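Local coordinates for protein glutaminase 1 (Escherichia coli, PDB 1U60) that catalyses the hydrolysis of L-glutamine to L-glutamate and ammonium, as a member of the glutaminase family in the beta-lactamase clan, at residues S68-L73 / S113-A118; D87-D92 / I121-L126. One frame throughout, in Å; residues are numbered along the deposited sequence.

Contact 1 of 2, residues S68-L73 / S113-A118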
loop_
_atom_site.group_PDB
_atom_site.type_symbol
_atom_site.label_atom_id
_atom_site.label_comp_id
_atom_site.label_asym_id
_atom_site.label_seq_id
_atom_site.Cartn_x
_atom_site.Cartn_y
_atom_site.Cartn_z
ATOM N N SER A 68 3.624 -1.573 18.726
ATOM C CA SER A 68 4.096 -2.908 19.086
ATOM C C SER A 68 3.807 -3.981 18.012
ATOM O O SER A 68 4.560 -4.952 17.914
ATOM C CB SER A 68 3.441 -3.332 20.394
ATOM O OG SER A 68 2.068 -3.589 20.216
ATOM N N LYS A 69 2.776 -3.770 17.178
ATOM C CA LYS A 69 2.397 -4.713 16.110
ATOM C C LYS A 69 3.564 -4.942 15.145
ATOM O O LYS A 69 3.754 -6.053 14.626
ATOM C CB LYS A 69 1.144 -4.268 15.370
ATOM C CG LYS A 69 -0.059 -4.061 16.286
ATOM C CD LYS A 69 -1.232 -3.472 15.461
ATOM C CE LYS A 69 -2.523 -3.413 16.261
ATOM N NZ LYS A 69 -3.528 -2.591 15.470
ATOM N N VAL A 70 4.384 -3.898 14.941
ATOM C CA VAL A 70 5.484 -3.989 13.969
ATOM C C VAL A 70 6.536 -4.926 14.574
ATOM O O VAL A 70 7.134 -5.764 13.869
ATOM C CB VAL A 70 6.058 -2.596 13.654
ATOM C CG1 VAL A 70 7.348 -2.710 12.858
ATOM C CG2 VAL A 70 5.040 -1.755 12.946
ATOM N N CYS A 71 6.796 -4.764 15.874
ATOM C CA CYS A 71 7.854 -5.557 16.504
ATOM C C CYS A 71 7.494 -7.049 16.578
ATOM O O CYS A 71 8.321 -7.914 16.360
ATOM C CB CYS A 71 8.167 -5.067 17.910
ATOM S SG CYS A 71 8.529 -3.279 18.041
ATOM N N THR A 72 6.241 -7.354 16.897
ATOM C CA THR A 72 5.873 -8.753 17.009
ATOM C C THR A 72 5.809 -9.385 15.629
ATOM O O THR A 72 6.129 -10.607 15.450
ATOM C CB THR A 72 4.545 -8.832 17.793
ATOM O OG1 THR A 72 4.841 -8.539 19.188
ATOM C CG2 THR A 72 3.919 -10.239 17.725
ATOM N N LEU A 73 5.374 -8.604 14.633
ATOM C CA LEU A 73 5.419 -9.072 13.263
ATOM C C LEU A 73 6.860 -9.449 12.908
ATOM O O LEU A 73 7.124 -10.458 12.240
ATOM C CB LEU A 73 4.891 -7.996 12.311
ATOM C CG LEU A 73 5.061 -8.244 10.825
ATOM C CD1 LEU A 73 4.429 -9.634 10.482
ATOM C CD2 LEU A 73 4.492 -7.136 9.954
ATOM N N SER A 113 -4.534 -8.735 8.061
ATOM C CA SER A 113 -3.320 -7.921 8.274
ATOM C C SER A 113 -2.810 -8.096 9.698
ATOM O O SER A 113 -3.612 -7.976 10.637
ATOM C CB SER A 113 -3.584 -6.422 8.046
ATOM O OG SER A 113 -2.467 -5.621 8.504
ATOM N N PRO A 114 -1.501 -8.292 9.891
ATOM C CA PRO A 114 -0.915 -8.307 11.262
ATOM C C PRO A 114 -0.971 -6.959 11.953
ATOM O O PRO A 114 -0.631 -6.867 13.105
ATOM C CB PRO A 114 0.565 -8.643 11.048
ATOM C CG PRO A 114 0.791 -8.656 9.562
ATOM C CD PRO A 114 -0.502 -8.547 8.841
ATOM N N LEU A 115 -1.380 -5.924 11.238
ATOM C CA LEU A 115 -1.434 -4.572 11.789
ATOM C C LEU A 115 -2.804 -4.056 12.189
ATOM O O LEU A 115 -2.878 -2.951 12.653
ATOM C CB LEU A 115 -0.684 -3.576 10.902
ATOM C CG LEU A 115 0.724 -3.949 10.491
ATOM C CD1 LEU A 115 1.389 -2.817 9.694
ATOM C CD2 LEU A 115 1.622 -4.318 11.716
ATOM N N VAL A 116 -3.890 -4.818 11.961
ATOM C CA VAL A 116 -5.138 -4.517 12.644
ATOM C C VAL A 116 -5.168 -5.333 13.942
ATOM O O VAL A 116 -4.359 -6.219 14.113
ATOM C CB VAL A 116 -6.371 -4.739 11.789
ATOM C CG1 VAL A 116 -6.261 -3.867 10.517
ATOM C CG2 VAL A 116 -6.573 -6.228 11.488
ATOM N N ASN A 117 -6.025 -4.984 14.880
ATOM C CA ASN A 117 -5.953 -5.657 16.197
ATOM C C ASN A 117 -6.079 -7.205 16.091
ATOM O O ASN A 117 -5.378 -7.953 16.739
ATOM C CB ASN A 117 -7.044 -5.121 17.138
ATOM C CG ASN A 117 -6.688 -3.791 17.785
ATOM O OD1 ASN A 117 -5.918 -2.986 17.261
ATOM N ND2 ASN A 117 -7.352 -3.508 18.924
ATOM N N ALA A 118 -7.010 -7.663 15.266
ATOM C CA ALA A 118 -7.261 -9.092 15.136
ATOM C C ALA A 118 -5.994 -9.783 14.585
ATOM O O ALA A 118 -5.536 -10.778 15.128
ATOM C CB ALA A 118 -8.495 -9.316 14.187
HETATM O O HOH W 1 1.547 -7.872 14.620
#
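Lys69 sends its amino group to the chain just ahead of helix 117-126, where NZ donates to Leu115 O at 2.9 Å and to Asn117 OD1 at 3.0 Å. The two bonds differ in direction. NZ sits well above the carbonyl plane of Leu115, 54° out of it, whereas it meets the amide oxygen of Asn117 closer to that group's plane. The lysine leaves its helix with CG beside the backbone N (chi1 -57°), and the extended chain from there carries CD across the Leu115 carbonyl before NZ. NZ is also hydrogen-bonded to the hydroxyl of Tyr244, with the side chain of Tyr192 close by.

A water lies 2.9 Å from Lys69 O and 2.8 Å from Pro114 O, linking the two backbones. Apolar packing continues the contact: Leu115 CD2 rests against Lys69 CB at 3.7 Å, and one turn on, both methyls of Leu73 press on Pro114 CG, CD1 at 3.9 Å. The turn itself is braced from within, since Ser113 OG accepts from Leu115 N in an ST turn.

Asn117, Tyr192 and Tyr244 are predicted to bind substrate, and Ser66 lies three residues before Lys69, the Ser-x-x-Lys spacing of serine beta-lactamases and their relatives. Several oxygens thus fix NZ at the probable glutamine pocket, consistent with the role of this lysine in those relatives.

Contact 2 of 2, residues D87-D92 / I121-L126. With EDO (1,2-ethanediol), chain G.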
loop_
_atom_site.group_PDB
_atom_site.type_symbol
_atom_site.label_atom_id
_atom_site.label_comp_id
_atom_site.label_asym_id
_atom_site.label_seq_id
_atom_site.Cartn_x
_atom_site.Cartn_y
_atom_site.Cartn_z
ATOM N N ASP A 87 0.071 -16.910 5.087
ATOM C CA ASP A 87 -0.949 -17.938 5.175
ATOM C C ASP A 87 -1.791 -17.846 6.459
ATOM O O ASP A 87 -3.033 -17.990 6.430
ATOM C CB ASP A 87 -0.278 -19.317 5.182
ATOM C CG ASP A 87 0.316 -19.709 3.828
ATOM O OD1 ASP A 87 -0.003 -19.089 2.784
ATOM O OD2 ASP A 87 1.128 -20.643 3.738
ATOM N N LYS A 88 -1.116 -17.642 7.593
ATOM C CA LYS A 88 -1.758 -17.693 8.909
ATOM C C LYS A 88 -2.310 -16.351 9.415
ATOM O O LYS A 88 -3.162 -16.341 10.289
ATOM C CB LYS A 88 -0.767 -18.277 9.925
ATOM C CG LYS A 88 -0.203 -19.639 9.514
ATOM C CD LYS A 88 -1.306 -20.673 9.395
ATOM C CE LYS A 88 -0.702 -22.098 9.242
ATOM N NZ LYS A 88 -1.745 -23.160 8.909
ATOM N N ILE A 89 -1.852 -15.229 8.847
ATOM C CA ILE A 89 -2.245 -13.899 9.288
ATOM C C ILE A 89 -2.768 -13.139 8.083
ATOM O O ILE A 89 -3.918 -12.713 8.107
ATOM C CB ILE A 89 -1.094 -13.105 9.951
ATOM C CG1 ILE A 89 -0.344 -13.950 10.990
ATOM C CG2 ILE A 89 -1.630 -11.810 10.586
ATOM C CD1 ILE A 89 -1.194 -14.294 12.216
ATOM N N GLY A 90 -1.923 -12.955 7.068
ATOM C CA GLY A 90 -2.314 -12.223 5.875
ATOM C C GLY A 90 -1.417 -11.055 5.583
ATOM O O GLY A 90 -0.609 -10.670 6.393
ATOM N N ALA A 91 -1.577 -10.486 4.400
ATOM C CA ALA A 91 -0.824 -9.341 3.930
ATOM C C ALA A 91 -1.737 -8.240 3.326
ATOM O O ALA A 91 -1.239 -7.353 2.670
ATOM C CB ALA A 91 0.188 -9.828 2.876
ATOM N N ASP A 92 -3.050 -8.268 3.590
ATOM C CA ASP A 92 -3.980 -7.356 2.890
ATOM C C ASP A 92 -4.674 -6.361 3.824
ATOM O O ASP A 92 -4.968 -6.716 4.969
ATOM C CB ASP A 92 -5.049 -8.144 2.133
ATOM C CG ASP A 92 -4.478 -8.933 1.006
ATOM O OD1 ASP A 92 -3.689 -8.334 0.209
ATOM O OD2 ASP A 92 -4.730 -10.151 0.864
ATOM N N ILE A 121 -3.192 -9.792 17.293
ATOM C CA ILE A 121 -3.409 -10.798 18.336
ATOM C C ILE A 121 -3.053 -12.196 17.815
ATOM O O ILE A 121 -2.411 -12.995 18.516
ATOM C CB ILE A 121 -4.854 -10.727 18.868
ATOM C CG1 ILE A 121 -5.048 -9.428 19.655
ATOM C CG2 ILE A 121 -5.152 -11.910 19.797
ATOM C CD1 ILE A 121 -6.497 -9.019 19.908
ATOM N N ALA A 122 -3.394 -12.460 16.567
ATOM C CA ALA A 122 -3.024 -13.721 15.877
ATOM C C ALA A 122 -1.516 -13.838 15.681
ATOM O O ALA A 122 -0.947 -14.943 15.902
ATOM C CB ALA A 122 -3.742 -13.861 14.601
ATOM N N THR A 123 -0.850 -12.720 15.371
ATOM C CA THR A 123 0.610 -12.715 15.167
ATOM C C THR A 123 1.297 -12.962 16.548
ATOM O O THR A 123 2.249 -13.733 16.661
ATOM C CB THR A 123 1.045 -11.437 14.543
ATOM O OG1 THR A 123 0.333 -11.228 13.279
ATOM C CG2 THR A 123 2.549 -11.458 14.228
ATOM N N THR A 124 0.823 -12.303 17.607
ATOM C CA THR A 124 1.318 -12.569 18.949
ATOM C C THR A 124 1.190 -14.059 19.301
ATOM O O THR A 124 2.104 -14.616 19.898
ATOM C CB THR A 124 0.556 -11.695 19.948
ATOM O OG1 THR A 124 0.865 -10.315 19.738
ATOM C CG2 THR A 124 0.973 -11.962 21.395
ATOM N N SER A 125 0.107 -14.708 18.889
ATOM C CA SER A 125 -0.122 -16.123 19.175
ATOM C C SER A 125 0.746 -17.073 18.341
ATOM O O SER A 125 0.885 -18.257 18.710
ATOM C CB SER A 125 -1.607 -16.501 18.922
ATOM O OG SER A 125 -1.892 -16.732 17.534
ATOM N N LEU A 126 1.264 -16.564 17.229
ATOM C CA LEU A 126 2.102 -17.294 16.252
ATOM C C LEU A 126 3.569 -17.407 16.654
ATOM O O LEU A 126 4.252 -18.310 16.167
ATOM C CB LEU A 126 2.001 -16.618 14.870
ATOM C CG LEU A 126 2.599 -17.282 13.628
ATOM C CD1 LEU A 126 2.171 -18.729 13.478
ATOM C CD2 LEU A 126 2.273 -16.478 12.374
HETATM C C1 EDO G . -1.664 -22.728 5.444
HETATM O O1 EDO G . -2.830 -22.184 6.055
HETATM C C2 EDO G . -1.477 -24.185 5.809
HETATM O O2 EDO G . -0.274 -24.365 6.528
#
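The C-terminal end of helix 82-88 is docked on helix 117-126 through Ile89, the first residue to leave helical backbone angles. Its side chain enters between Ala122, Thr123 and Leu126, positions that lie on one face of the helix. With CG1 beside the backbone N (chi1 -47°) and a further bend at chi2, the terminal methyl CD1 is carried to the helix surface, where it lies 3.5 Å from Ala122 CB and equally near the carbonyl carbon of that residue. Both branches of Ile89 flank Thr123 OG1, CG2 closest at 3.4 Å, the two side chains crossing at about a right angle. This is a packing contact, because the hydroxyl is hydrogen-bonded to Gly119 O within its own helix. On the next turn Leu126 lays CD2 against Ile89 CG1 at 3.9 Å, and the same methyl reaches the base of Lys88, 4.3 Å from its CB.

The lysine then bends at chi2 and leads away from the helix, where NZ makes weak bonds to both oxygens of an ethanediol molecule, probably from the crystallisation liquor. Tyr182 links both segments by polar bonds: its hydroxyl meets Lys88 O, and its backbone N is paired with Ser125 OG, which also donates to Ala122 O at 2.6 Å inside the helix. Beyond Ile89 the chain continues to Asp92, whose OD1 accepts from Asp249 N of the second subunit.

No hydrogen bond joins the two segments directly; this is mostly apolar packing of a helix exit on a neighbouring helix, carried mainly by Ile89, within the mainly helical part of the glutaminase fold.

Overall arrangement
The two contacts lie side by side, their centres about 8 Å apart, and both draw on helix 117-126: contact 1 uses its beginning and the turn before it, contact 2 its later part. Their segments alternate along the chain, 68-73, 87-92, 113-118, 121-126, and two consecutive helices, 68-80 and 82-88, both meet the later 113-126 region. Pro114 joins the two directly, its CD 3.2 Å from Gly90 O and its CB 3.4 Å from Thr123 OG1. Contact 1 is the deeper, beside the predicted substrate site, while contact 2 lies farther from the chain centre. Pro114 and Gly90 thus connect the predicted substrate site with the segment whose Asp92 bonds to the second subunit.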